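Local structure of putative metalloprotease II (Bacteroides fragilis, 4ON1) at residues A201-M206 with I307-P312; I224-T229 with H328-A333; K281-L286 with F316-I321; Y300-G305 with G337-A342; D350-W355 with P362-A367. The protein probably acts as a secreted zinc-dependent endopeptidase of the metzincin type, cleaving peptide bonds within proteins. All blocks are in the same frame, centred on the assembly; numbering follows the deposited sequence.

Contact 1: residues A201-M206 with I307-P312; sequences ATLEFM and IHLNNP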
# COMPACT_ATOMS: atom_id res chain seq x y z
N ALA A 201 -8.20 5.53 19.32
CA ALA A 201 -6.82 5.16 19.56
C ALA A 201 -5.98 5.35 18.30
O ALA A 201 -6.42 5.02 17.20
CB ALA A 201 -6.73 3.73 20.05
N THR A 202 -4.77 5.88 18.46
CA THR A 202 -3.86 6.03 17.33
C THR A 202 -3.08 4.74 17.11
O THR A 202 -2.38 4.26 18.00
CB THR A 202 -2.87 7.19 17.54
OG1 THR A 202 -3.58 8.43 17.60
CG2 THR A 202 -1.88 7.25 16.39
N LEU A 203 -3.22 4.16 15.93
CA LEU A 203 -2.42 3.01 15.54
C LEU A 203 -1.31 3.47 14.60
O LEU A 203 -1.60 3.94 13.50
CB LEU A 203 -3.29 1.93 14.89
CG LEU A 203 -2.61 0.63 14.48
CD1 LEU A 203 -1.82 0.03 15.64
CD2 LEU A 203 -3.65 -0.35 13.97
N GLU A 204 -0.06 3.36 15.03
CA GLU A 204 1.06 3.78 14.18
C GLU A 204 1.85 2.60 13.64
O GLU A 204 2.39 1.80 14.40
CB GLU A 204 2.02 4.71 14.94
CG GLU A 204 3.22 5.17 14.09
CD GLU A 204 4.17 6.11 14.84
OE1 GLU A 204 4.07 6.22 16.08
OE2 GLU A 204 5.01 6.76 14.18
N PHE A 205 1.89 2.48 12.31
CA PHE A 205 2.71 1.46 11.66
C PHE A 205 4.08 2.00 11.31
O PHE A 205 4.18 3.05 10.67
CB PHE A 205 2.03 0.93 10.40
CG PHE A 205 0.75 0.21 10.66
CD1 PHE A 205 0.76 -1.10 11.10
CD2 PHE A 205 -0.47 0.86 10.51
CE1 PHE A 205 -0.43 -1.76 11.37
CE2 PHE A 205 -1.66 0.21 10.77
CZ PHE A 205 -1.64 -1.11 11.20
N MET A 206 5.12 1.30 11.75
CA MET A 206 6.48 1.66 11.39
C MET A 206 6.91 0.85 10.18
O MET A 206 7.12 -0.36 10.27
CB MET A 206 7.44 1.43 12.56
CG MET A 206 7.04 2.13 13.86
SD MET A 206 7.22 3.93 13.74
CE MET A 206 9.01 4.07 13.84
N ILE A 307 -1.95 -7.34 17.69
CA ILE A 307 -2.02 -5.89 17.89
C ILE A 307 -3.12 -5.54 18.88
O ILE A 307 -4.30 -5.77 18.62
CB ILE A 307 -2.27 -5.13 16.58
CG1 ILE A 307 -1.05 -5.22 15.66
CG2 ILE A 307 -2.59 -3.66 16.87
CD1 ILE A 307 -1.24 -4.53 14.32
N HIS A 308 -2.74 -4.99 20.03
CA HIS A 308 -3.72 -4.60 21.05
C HIS A 308 -3.54 -3.12 21.40
O HIS A 308 -2.45 -2.69 21.76
CB HIS A 308 -3.58 -5.49 22.29
CG HIS A 308 -3.39 -6.94 21.98
ND1 HIS A 308 -4.31 -7.68 21.26
CD2 HIS A 308 -2.38 -7.80 22.28
CE1 HIS A 308 -3.87 -8.93 21.14
NE2 HIS A 308 -2.70 -9.02 21.75
N LEU A 309 -4.62 -2.34 21.29
CA LEU A 309 -4.55 -0.90 21.50
C LEU A 309 -4.37 -0.49 22.96
O LEU A 309 -3.70 0.50 23.25
CB LEU A 309 -5.82 -0.23 20.96
CG LEU A 309 -6.18 -0.44 19.49
CD1 LEU A 309 -7.47 0.28 19.15
CD2 LEU A 309 -5.06 0.06 18.61
N ASN A 310 -4.95 -1.26 23.87
CA ASN A 310 -4.92 -0.91 25.28
C ASN A 310 -3.71 -1.48 26.00
O ASN A 310 -3.13 -0.82 26.86
CB ASN A 310 -6.20 -1.37 25.97
CG ASN A 310 -7.42 -0.59 25.52
OD1 ASN A 310 -7.38 0.64 25.47
ND2 ASN A 310 -8.49 -1.29 25.18
N ASN A 311 -3.34 -2.70 25.66
CA ASN A 311 -2.13 -3.29 26.21
C ASN A 311 -1.24 -3.85 25.11
O ASN A 311 -1.16 -5.07 24.93
CB ASN A 311 -2.49 -4.38 27.22
CG ASN A 311 -3.31 -3.83 28.37
OD1 ASN A 311 -2.77 -3.29 29.33
ND2 ASN A 311 -4.63 -3.96 28.26
N PRO A 312 -0.55 -2.96 24.38
CA PRO A 312 0.29 -3.40 23.26
C PRO A 312 1.45 -4.26 23.71
O PRO A 312 2.01 -4.03 24.78
CB PRO A 312 0.80 -2.08 22.66
CG PRO A 312 0.69 -1.09 23.78
CD PRO A 312 -0.54 -1.50 24.54
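Ala201, Leu203 and Phe205, every second residue of strand 201-206, meet Ile307 and Leu309 through carbon atoms alone; no hydrogen bond joins the two segments. Two kinds of apolar contact share the work. The first is aliphatic. Ala201 CB rests on Leu309 CD1 at 3.6 Å, and a short methyl suits this place because it lets the leucine branch lie close to the strand. Leu203 carries its CG anti to the backbone N (chi1 -177°), which sends CD1 across to the loop. There CD1 meets Ile307 CG2 at 4.0 Å and, more distantly, Leu309 CD2 at 4.4 Å. Leu203 and Ile307 cross nearly at a right angle, meeting branch to branch. The second kind is aromatic to aliphatic: Ile307 extends CG1 and CD1 in a straight run (chi2 178°), placing CD1 4.1 Å from Phe205 CE1, oblique to the ring. Beta-branched Ile307 can thus serve two strand residues, CG2 for Leu203 and CD1 for Phe205. Strand 201-209 lies between strands 240-248 and 284-288, parallel to both, and its Phe205 also touches Ile285 and Ile336. Ile307 reaches Leu339 and Leu340 as well, so the loop packs between this strand and helix 331-340.

Contact 2: residues I224-T229 with H328-A333; sequences IQAVTT and HPYTLA
Val227 presses one methyl, CG2, into the start of helix 331-340. With chi1 at -179°, CG1 stands anti to the backbone N while CG2 turns the other way, anti to the carbonyl carbon. In this setting CG2 lies 3.7 Å from both Leu332 CG and Ala333 CA. Leu332 answers with its own CG anti to N (chi1 180°), which brings its branch point alongside the valine; its CD2 comes near the backbone N of Ile224 as well. Two alanines also sit close to the facing segment. Ala333 CB sits over the backbone of the opposite helix, 3.7 Å from Val227 CA, and a methyl group permits the two chains to approach so closely. Ala226 CB meets Tyr330 CD1 at 3.6 Å, oblique to the ring. The same ring is braced from within its own segment, where Pro329 CG lies over the centre of one face. Tyr330, the third residue of a type I turn from His328 to Thr331, holds the N-cap position of helix 331-340. Away from the interface, Thr228 OG1 donates to Ile224 O at 2.9 Å; this oxygen also accepts from Thr228 N and is thus gripped twice. Helix 331-340 carries the HExxH zinc motif, with His334 directly after Ala333, and helix 217-230 packs behind it, consistent with the backing helix of metzincin peptidases.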
# COMPACT_ATOMS: atom_id res chain seq x y z
N ILE A 224 0.07 1.32 1.27
CA ILE A 224 -0.54 1.98 2.42
C ILE A 224 -1.99 2.35 2.15
O ILE A 224 -2.85 2.24 3.02
CB ILE A 224 0.23 3.26 2.80
CG1 ILE A 224 1.54 2.92 3.52
CG2 ILE A 224 -0.61 4.16 3.67
CD1 ILE A 224 2.46 4.13 3.67
N GLN A 225 -2.24 2.81 0.93
CA GLN A 225 -3.59 3.16 0.51
C GLN A 225 -4.53 1.96 0.66
O GLN A 225 -5.65 2.09 1.16
CB GLN A 225 -3.56 3.65 -0.93
CG GLN A 225 -4.90 3.99 -1.51
CD GLN A 225 -5.13 5.47 -1.57
OE1 GLN A 225 -4.62 6.17 -2.45
NE2 GLN A 225 -5.91 5.98 -0.62
N ALA A 226 -4.06 0.79 0.25
CA ALA A 226 -4.83 -0.44 0.40
C ALA A 226 -5.06 -0.80 1.87
O ALA A 226 -6.16 -1.20 2.24
CB ALA A 226 -4.15 -1.58 -0.32
N VAL A 227 -4.03 -0.63 2.71
CA VAL A 227 -4.22 -0.84 4.14
C VAL A 227 -5.32 0.06 4.65
O VAL A 227 -6.23 -0.39 5.36
CB VAL A 227 -2.95 -0.54 4.96
CG1 VAL A 227 -3.22 -0.81 6.44
CG2 VAL A 227 -1.78 -1.38 4.47
N THR A 228 -5.25 1.32 4.25
CA THR A 228 -6.20 2.34 4.69
C THR A 228 -7.62 1.99 4.26
O THR A 228 -8.57 2.17 5.02
CB THR A 228 -5.79 3.73 4.15
OG1 THR A 228 -4.49 4.06 4.66
CG2 THR A 228 -6.78 4.79 4.58
N THR A 229 -7.76 1.48 3.04
CA THR A 229 -9.06 1.03 2.56
C THR A 229 -9.57 -0.15 3.39
O THR A 229 -10.72 -0.17 3.81
CB THR A 229 -8.99 0.64 1.09
OG1 THR A 229 -8.66 1.79 0.31
CG2 THR A 229 -10.34 0.07 0.62
N HIS A 328 1.91 -7.32 -6.44
CA HIS A 328 1.27 -7.79 -5.21
C HIS A 328 0.75 -6.63 -4.38
O HIS A 328 1.23 -6.38 -3.27
CB HIS A 328 2.27 -8.62 -4.39
CG HIS A 328 2.81 -9.80 -5.14
ND1 HIS A 328 2.13 -10.99 -5.26
CD2 HIS A 328 3.97 -9.96 -5.83
CE1 HIS A 328 2.84 -11.83 -5.97
NE2 HIS A 328 3.96 -11.24 -6.33
N PRO A 329 -0.24 -5.91 -4.92
CA PRO A 329 -0.63 -4.60 -4.40
C PRO A 329 -1.27 -4.59 -3.01
O PRO A 329 -1.34 -3.52 -2.41
CB PRO A 329 -1.62 -4.09 -5.45
CG PRO A 329 -2.24 -5.35 -6.01
CD PRO A 329 -1.10 -6.34 -6.04
N TYR A 330 -1.75 -5.72 -2.50
CA TYR A 330 -2.49 -5.70 -1.24
C TYR A 330 -1.79 -6.51 -0.15
O TYR A 330 -2.40 -6.82 0.88
CB TYR A 330 -3.91 -6.22 -1.46
CG TYR A 330 -4.64 -5.52 -2.58
CD1 TYR A 330 -4.50 -4.15 -2.77
CD2 TYR A 330 -5.42 -6.23 -3.48
CE1 TYR A 330 -5.15 -3.50 -3.80
CE2 TYR A 330 -6.07 -5.60 -4.52
CZ TYR A 330 -5.93 -4.23 -4.67
OH TYR A 330 -6.58 -3.59 -5.70
N THR A 331 -0.53 -6.85 -0.39
CA THR A 331 0.19 -7.76 0.50
C THR A 331 0.43 -7.15 1.86
O THR A 331 0.32 -7.83 2.89
CB THR A 331 1.53 -8.19 -0.11
OG1 THR A 331 1.28 -8.91 -1.32
CG2 THR A 331 2.31 -9.09 0.85
N LEU A 332 0.74 -5.86 1.88
CA LEU A 332 0.92 -5.18 3.16
C LEU A 332 -0.39 -5.20 3.95
O LEU A 332 -0.41 -5.52 5.14
CB LEU A 332 1.40 -3.73 2.94
CG LEU A 332 1.60 -2.94 4.24
CD1 LEU A 332 2.64 -3.63 5.14
CD2 LEU A 332 2.00 -1.49 3.96
N ALA A 333 -1.49 -4.87 3.28
CA ALA A 333 -2.79 -4.86 3.95
C ALA A 333 -3.16 -6.24 4.46
O ALA A 333 -3.76 -6.38 5.53
CB ALA A 333 -3.87 -4.33 3.00

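Contact 3: residues K281-L286 with F316-I321; sequences KKPYIL and FEVAAI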
# COMPACT_ATOMS: atom_id res chain seq x y z
N LYS A 281 6.68 -0.83 21.10
CA LYS A 281 5.30 -1.26 21.26
C LYS A 281 4.44 -0.89 20.06
O LYS A 281 3.23 -0.72 20.19
CB LYS A 281 4.71 -0.65 22.53
CG LYS A 281 5.40 -1.11 23.81
CD LYS A 281 4.76 -0.43 25.02
CE LYS A 281 5.08 -1.16 26.31
NZ LYS A 281 4.40 -0.51 27.47
N LYS A 282 5.07 -0.79 18.90
CA LYS A 282 4.38 -0.51 17.64
C LYS A 282 4.61 -1.66 16.68
O LYS A 282 5.60 -2.38 16.81
CB LYS A 282 4.89 0.80 17.01
CG LYS A 282 4.81 2.02 17.91
CD LYS A 282 5.46 3.21 17.21
CE LYS A 282 5.65 4.39 18.17
NZ LYS A 282 6.35 5.51 17.48
N PRO A 283 3.70 -1.85 15.71
CA PRO A 283 3.91 -2.83 14.65
C PRO A 283 4.99 -2.36 13.70
O PRO A 283 4.94 -1.21 13.28
CB PRO A 283 2.55 -2.89 13.93
CG PRO A 283 1.58 -2.19 14.84
CD PRO A 283 2.39 -1.18 15.60
N TYR A 284 5.95 -3.23 13.38
CA TYR A 284 7.01 -2.90 12.43
C TYR A 284 6.95 -3.81 11.23
O TYR A 284 6.89 -5.02 11.38
CB TYR A 284 8.38 -3.01 13.10
CG TYR A 284 8.73 -1.88 14.03
CD1 TYR A 284 8.18 -1.81 15.29
CD2 TYR A 284 9.64 -0.91 13.65
CE1 TYR A 284 8.51 -0.77 16.15
CE2 TYR A 284 9.98 0.13 14.50
CZ TYR A 284 9.41 0.19 15.75
OH TYR A 284 9.74 1.21 16.60
N ILE A 285 6.97 -3.24 10.03
CA ILE A 285 6.97 -4.07 8.83
C ILE A 285 8.16 -3.74 7.93
O ILE A 285 8.38 -2.59 7.58
CB ILE A 285 5.66 -3.92 8.04
CG1 ILE A 285 4.47 -4.34 8.90
CG2 ILE A 285 5.68 -4.81 6.80
CD1 ILE A 285 3.63 -3.18 9.35
N LEU A 286 8.94 -4.78 7.59
CA LEU A 286 10.08 -4.62 6.69
C LEU A 286 9.63 -4.69 5.24
O LEU A 286 8.92 -5.63 4.84
CB LEU A 286 11.13 -5.71 6.96
CG LEU A 286 12.40 -5.65 6.11
CD1 LEU A 286 13.23 -4.43 6.49
CD2 LEU A 286 13.22 -6.93 6.27
N PHE A 316 9.36 -5.18 20.20
CA PHE A 316 9.30 -5.38 18.75
C PHE A 316 8.75 -6.77 18.38
O PHE A 316 9.10 -7.33 17.34
CB PHE A 316 10.68 -5.18 18.13
CG PHE A 316 11.29 -3.84 18.44
CD1 PHE A 316 10.92 -2.71 17.72
CD2 PHE A 316 12.20 -3.70 19.48
CE1 PHE A 316 11.46 -1.47 18.02
CE2 PHE A 316 12.75 -2.45 19.79
CZ PHE A 316 12.38 -1.33 19.05
N GLU A 317 7.87 -7.31 19.22
CA GLU A 317 7.30 -8.63 18.98
C GLU A 317 6.24 -8.61 17.89
O GLU A 317 5.93 -9.65 17.31
CB GLU A 317 6.71 -9.20 20.27
CG GLU A 317 7.75 -9.70 21.25
CD GLU A 317 7.19 -9.93 22.63
OE1 GLU A 317 5.95 -9.99 22.77
OE2 GLU A 317 7.99 -10.04 23.58
N VAL A 318 5.67 -7.44 17.64
CA VAL A 318 4.68 -7.30 16.57
C VAL A 318 5.36 -6.81 15.31
O VAL A 318 5.72 -5.65 15.20
CB VAL A 318 3.53 -6.33 16.95
CG1 VAL A 318 2.55 -6.19 15.78
CG2 VAL A 318 2.81 -6.82 18.19
N ALA A 319 5.56 -7.71 14.36
CA ALA A 319 6.30 -7.37 13.16
C ALA A 319 5.88 -8.23 11.99
O ALA A 319 5.27 -9.28 12.15
CB ALA A 319 7.81 -7.51 13.40
N ALA A 320 6.24 -7.76 10.80
CA ALA A 320 6.00 -8.52 9.60
C ALA A 320 7.04 -8.14 8.56
O ALA A 320 7.79 -7.18 8.74
CB ALA A 320 4.60 -8.26 9.06
N ILE A 321 7.09 -8.90 7.49
CA ILE A 321 7.85 -8.51 6.32
C ILE A 321 6.88 -8.52 5.14
O ILE A 321 5.92 -9.31 5.12
CB ILE A 321 9.03 -9.46 6.08
CG1 ILE A 321 8.54 -10.86 5.74
CG2 ILE A 321 9.90 -9.55 7.34
CD1 ILE A 321 9.66 -11.89 5.66
O HOH W 1 6.11 -4.44 18.38
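Tyr284 and Phe316 form an edge-to-face (T-shaped) aromatic pair where two parallel strands begin, Phe316 lying just before its strand. Tyr284 CB leaves the strand on the face it shares with Ala319, Leu286 and Ile321, and chi1 of -76° sets CG beside the backbone N. Along one flank of the ring, CD1 and then CE1 meet Phe316 CD1, the latter at 3.5 Å; on the other flank, CD2 packs on Met206, and CE2 lies 4.1 Å from Phe316 CE1. CZ lies 3.5 Å from Phe316 CE1, and OH is equally near that carbon while hydrogen-bonding to Gln279 O. The phenylalanine edge thus sits over one tyrosine face toward its rim, with ring planes at 65°. Tyrosine suits this buried place because its face is apolar and its hydroxyl finds a carbonyl. The backbones are joined by Tyr284 N to Val318 O at 3.0 Å, Ala320 N to Tyr284 O at 2.9 Å and Leu286 N to Ala320 O at 2.9 Å, a ladder in parallel register. On the reverse side Ile285 CG1 packs on the small Ala320 CB at 3.9 Å, beneath helix 331-340. Strand 284-288 lies between 201-209 and 319-323; helix 259-271 covers the Tyr284 side through Leu270 and Phe266, and Ile285 faces Leu332 and Ile336 of helix 331-340.

Contact 4: residues Y300-G305 with G337-A342; sequences YASGIG and GHLLGA. With ZN (zinc ion), chain C.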
# COMPACT_ATOMS: atom_id res chain seq x y z
N TYR A 300 4.98 -12.06 5.42
CA TYR A 300 4.96 -12.97 6.56
C TYR A 300 4.79 -12.20 7.85
O TYR A 300 5.53 -11.25 8.10
CB TYR A 300 6.24 -13.82 6.60
CG TYR A 300 6.24 -14.89 7.68
CD1 TYR A 300 5.56 -16.09 7.51
CD2 TYR A 300 6.93 -14.69 8.87
CE1 TYR A 300 5.57 -17.06 8.49
CE2 TYR A 300 6.95 -15.64 9.85
CZ TYR A 300 6.27 -16.83 9.66
OH TYR A 300 6.30 -17.78 10.65
N ALA A 301 3.80 -12.60 8.64
CA ALA A 301 3.47 -11.90 9.89
C ALA A 301 3.93 -12.70 11.10
O ALA A 301 3.88 -13.93 11.09
CB ALA A 301 1.97 -11.64 9.96
N SER A 302 4.35 -12.00 12.15
CA SER A 302 4.87 -12.66 13.35
C SER A 302 3.82 -13.47 14.08
O SER A 302 4.15 -14.39 14.83
CB SER A 302 5.49 -11.64 14.31
OG SER A 302 4.52 -10.73 14.77
N GLY A 303 2.55 -13.10 13.92
CA GLY A 303 1.46 -13.82 14.55
C GLY A 303 0.11 -13.31 14.09
O GLY A 303 0.00 -12.28 13.42
N ILE A 304 -0.94 -14.03 14.45
CA ILE A 304 -2.29 -13.59 14.16
C ILE A 304 -2.94 -12.99 15.40
O ILE A 304 -2.99 -13.62 16.44
CB ILE A 304 -3.14 -14.77 13.63
CG1 ILE A 304 -2.62 -15.18 12.24
CG2 ILE A 304 -4.61 -14.38 13.53
CD1 ILE A 304 -3.50 -16.22 11.55
N GLY A 305 -3.41 -11.75 15.29
CA GLY A 305 -4.11 -11.13 16.40
C GLY A 305 -3.18 -10.75 17.53
O GLY A 305 -3.39 -11.13 18.67
N GLY A 337 -3.64 -7.35 8.18
CA GLY A 337 -4.87 -8.07 8.49
C GLY A 337 -4.62 -9.19 9.49
O GLY A 337 -5.33 -9.30 10.50
N HIS A 338 -3.61 -10.01 9.21
CA HIS A 338 -3.23 -11.08 10.13
C HIS A 338 -2.84 -10.51 11.51
O HIS A 338 -3.29 -11.01 12.55
CB HIS A 338 -2.08 -11.90 9.56
CG HIS A 338 -2.48 -12.85 8.48
ND1 HIS A 338 -3.59 -13.68 8.58
CD2 HIS A 338 -1.90 -13.15 7.29
CE1 HIS A 338 -3.67 -14.42 7.50
NE2 HIS A 338 -2.66 -14.13 6.69
N LEU A 339 -2.03 -9.45 11.53
CA LEU A 339 -1.56 -8.88 12.79
C LEU A 339 -2.73 -8.38 13.64
O LEU A 339 -2.67 -8.42 14.87
CB LEU A 339 -0.57 -7.75 12.53
CG LEU A 339 0.77 -8.11 11.86
CD1 LEU A 339 1.60 -6.86 11.58
CD2 LEU A 339 1.55 -9.08 12.74
N LEU A 340 -3.80 -7.94 12.99
CA LEU A 340 -4.99 -7.45 13.68
C LEU A 340 -5.96 -8.56 14.06
O LEU A 340 -6.95 -8.32 14.77
CB LEU A 340 -5.71 -6.42 12.81
CG LEU A 340 -5.04 -5.05 12.69
CD1 LEU A 340 -5.62 -4.29 11.51
CD2 LEU A 340 -5.23 -4.26 13.98
N GLY A 341 -5.70 -9.78 13.59
CA GLY A 341 -6.54 -10.91 13.95
C GLY A 341 -7.28 -11.62 12.83
O GLY A 341 -7.89 -12.67 13.06
N ALA A 342 -7.23 -11.07 11.62
CA ALA A 342 -7.95 -11.68 10.51
C ALA A 342 -7.31 -13.01 10.09
O ALA A 342 -6.08 -13.16 10.09
CB ALA A 342 -8.00 -10.73 9.31
ZN ZN C . -2.30 -14.72 4.81
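Ile304 and His338 are brought together by their torsions: Ile304 sets CG1 beside its backbone N (chi1 -68°) and runs on nearly straight (chi2 -173°), carrying CD1 to within 3.9 Å of His338 ND1, oblique to the imidazole. The histidine places its own CG anti to the carbonyl carbon (chi1 -76°). From there ND1 donates to Ala342 O at 3.0 Å; this bond and the metal bond together hold the turn of the ring, with NE2 2.0 Å from the zinc ion. A histidine is apt here because one nitrogen takes the metal while the other is steadied by a carbonyl. The backbone oxygen of His338 accepts two bonds: from Gly305 N at 2.8 Å, in the carbonyl plane, and from Gly341 N in its own segment. Gly305 CA lies only 3.5 Å from Gly341 CA, an approach suited to residues without side chains. Farther along, Leu339 CD2 fills the angle between Ala301 CB at 3.8 Å and Gly303 O at 3.6 Å. Gly341, with positive phi, ends helix 331-340 in a Schellman motif. This is the glycine of the metzincin signature HExxHxxGxxH: the turn it permits leads the chain to His344, which binds zinc with His334 and His338, while Asp176 adds a further ligand, consistent with a latent, aspartate-blocked active site.

Contact 5: residues D350-W355 with P362-A367; sequences DLMYTW and PNHLSA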
# COMPACT_ATOMS: atom_id res chain seq x y z
N ASP A 350 -12.21 -11.39 -1.03
CA ASP A 350 -11.75 -10.93 0.26
C ASP A 350 -10.23 -10.73 0.28
O ASP A 350 -9.49 -11.54 -0.28
CB ASP A 350 -12.16 -11.91 1.36
CG ASP A 350 -12.08 -11.30 2.75
OD1 ASP A 350 -10.94 -11.04 3.22
OD2 ASP A 350 -13.14 -11.08 3.36
N LEU A 351 -9.80 -9.66 0.91
CA LEU A 351 -8.39 -9.39 1.14
C LEU A 351 -7.67 -10.60 1.75
O LEU A 351 -6.51 -10.86 1.44
CB LEU A 351 -8.24 -8.18 2.07
CG LEU A 351 -6.80 -7.92 2.51
CD1 LEU A 351 -5.93 -7.64 1.28
CD2 LEU A 351 -6.76 -6.75 3.48
N MET A 352 -8.37 -11.32 2.62
CA MET A 352 -7.77 -12.43 3.35
C MET A 352 -8.02 -13.78 2.67
O MET A 352 -7.99 -14.83 3.32
CB MET A 352 -8.31 -12.46 4.79
CG MET A 352 -8.11 -11.15 5.56
SD MET A 352 -6.39 -10.60 5.49
CE MET A 352 -5.61 -11.91 6.45
N TYR A 353 -8.27 -13.76 1.36
CA TYR A 353 -8.41 -15.00 0.60
C TYR A 353 -7.19 -15.91 0.78
O TYR A 353 -6.04 -15.46 0.71
CB TYR A 353 -8.63 -14.70 -0.88
CG TYR A 353 -9.06 -15.90 -1.69
CD1 TYR A 353 -8.55 -16.14 -2.95
CD2 TYR A 353 -9.99 -16.80 -1.18
CE1 TYR A 353 -8.95 -17.24 -3.70
CE2 TYR A 353 -10.40 -17.90 -1.91
CZ TYR A 353 -9.87 -18.11 -3.17
OH TYR A 353 -10.27 -19.21 -3.90
N THR A 354 -7.47 -17.18 1.02
CA THR A 354 -6.47 -18.18 1.37
C THR A 354 -5.46 -18.46 0.26
O THR A 354 -4.35 -18.92 0.52
CB THR A 354 -7.16 -19.50 1.76
OG1 THR A 354 -8.28 -19.23 2.61
CG2 THR A 354 -6.20 -20.45 2.46
N TRP A 355 -5.86 -18.18 -0.97
CA TRP A 355 -5.02 -18.48 -2.13
C TRP A 355 -4.76 -17.22 -2.93
O TRP A 355 -5.52 -16.25 -2.85
CB TRP A 355 -5.68 -19.56 -3.00
CG TRP A 355 -5.89 -20.88 -2.31
CD1 TRP A 355 -5.00 -21.90 -2.20
CD2 TRP A 355 -7.09 -21.32 -1.64
NE1 TRP A 355 -5.55 -22.95 -1.50
CE2 TRP A 355 -6.83 -22.62 -1.14
CE3 TRP A 355 -8.34 -20.75 -1.40
CZ2 TRP A 355 -7.78 -23.35 -0.43
CZ3 TRP A 355 -9.28 -21.48 -0.69
CH2 TRP A 355 -9.00 -22.76 -0.21
N PRO A 362 -8.99 -5.04 -1.70
CA PRO A 362 -8.40 -4.69 -0.40
C PRO A 362 -9.46 -4.44 0.67
O PRO A 362 -9.40 -3.43 1.38
CB PRO A 362 -7.62 -3.41 -0.70
CG PRO A 362 -8.39 -2.77 -1.81
CD PRO A 362 -8.92 -3.92 -2.65
N ASN A 363 -10.41 -5.36 0.79
CA ASN A 363 -11.53 -5.22 1.71
C ASN A 363 -11.70 -6.45 2.57
O ASN A 363 -11.59 -7.58 2.08
CB ASN A 363 -12.84 -4.97 0.94
CG ASN A 363 -12.78 -3.73 0.07
OD1 ASN A 363 -12.35 -3.79 -1.09
ND2 ASN A 363 -13.21 -2.61 0.62
N HIS A 364 -11.95 -6.24 3.86
CA HIS A 364 -12.36 -7.33 4.74
C HIS A 364 -13.87 -7.53 4.59
O HIS A 364 -14.66 -6.71 5.07
CB HIS A 364 -12.00 -7.03 6.20
CG HIS A 364 -10.53 -7.02 6.47
ND1 HIS A 364 -9.78 -8.17 6.57
CD2 HIS A 364 -9.67 -5.99 6.66
CE1 HIS A 364 -8.52 -7.86 6.80
NE2 HIS A 364 -8.42 -6.54 6.86
N LEU A 365 -14.25 -8.62 3.93
CA LEU A 365 -15.65 -8.88 3.65
C LEU A 365 -16.21 -9.93 4.61
O LEU A 365 -17.41 -10.21 4.61
CB LEU A 365 -15.82 -9.34 2.21
CG LEU A 365 -15.19 -8.46 1.13
CD1 LEU A 365 -15.32 -9.12 -0.25
CD2 LEU A 365 -15.79 -7.05 1.13
N SER A 366 -15.33 -10.52 5.41
CA SER A 366 -15.75 -11.55 6.36
C SER A 366 -16.19 -10.94 7.69
O SER A 366 -15.40 -10.30 8.38
CB SER A 366 -14.61 -12.54 6.58
OG SER A 366 -14.77 -13.21 7.83
N ALA A 367 -17.46 -11.15 8.05
CA ALA A 367 -17.96 -10.67 9.33
C ALA A 367 -17.17 -11.27 10.49
O ALA A 367 -16.89 -10.60 11.49
CB ALA A 367 -19.44 -11.00 9.48
O HOH W 2 -11.37 -10.57 6.03
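The imidazole of His364 is met by Leu351, Met352 and a water. Leu351 CD2 makes an off-centre CH-pi contact, 4.2 Å from the ring centroid, while Met352 CG sits at the edge, 3.5 Å from CE1. Water 2 lies in the ring plane, hydrogen-bonded to ND1, and donates to Asp350 OD1 at 2.9 Å. A second flat group in the contact is the Asp350 carboxylate. OD2 receives Leu365 N at 2.8 Å from above its plane, and OD1 uses its anti lone pair for Met352 N at 2.7 Å, an Asx turn. Aspartate suits this place because its two oxygens can serve different backbones, OD1 its own turn and OD2 the facing segment. The type I turn from Asp350 to Tyr353 is the Met-turn of metzincins: Met352, its chain bent at chi2 (-52°) and chi3, packs on His338 and His334 beneath the zinc site, where a flexible thioether fits closely against the imidazoles. Leu351 O accepts from His334 ND1, a second-shell bond steadying that zinc ligand. Leu351 N gives a nearly straight bond to Asn363 O, 3.0 Å long, at 171°. Past this link, Ser366 caps the N terminus of helix 367-378, its OG hydrogen-bonding to Asn369 N.

Overall arrangement
From the N terminus, strand segment 201-206 opens contact 1 and helix segment 224-229 opens contact 2; segments 281-286 and 300-305 then open contacts 3 and 4. They close in another order: contact 1 at 307-312, contact 3 at 316-321, contact 2 at 328-333 and contact 4 at 337-342. Contact 1 therefore crosses contacts 2, 3 and 4, and contact 4 also crosses 2 and 3, whereas contact 3 lies wholly within the span of contact 2. Contact 5 follows in series, closing a short loop. Contacts 1, 3 and 4 lie on successive neighbouring strands, contacts 2 and 4 share helix 331-340, and contact 5 joins them through Leu351 and Met352.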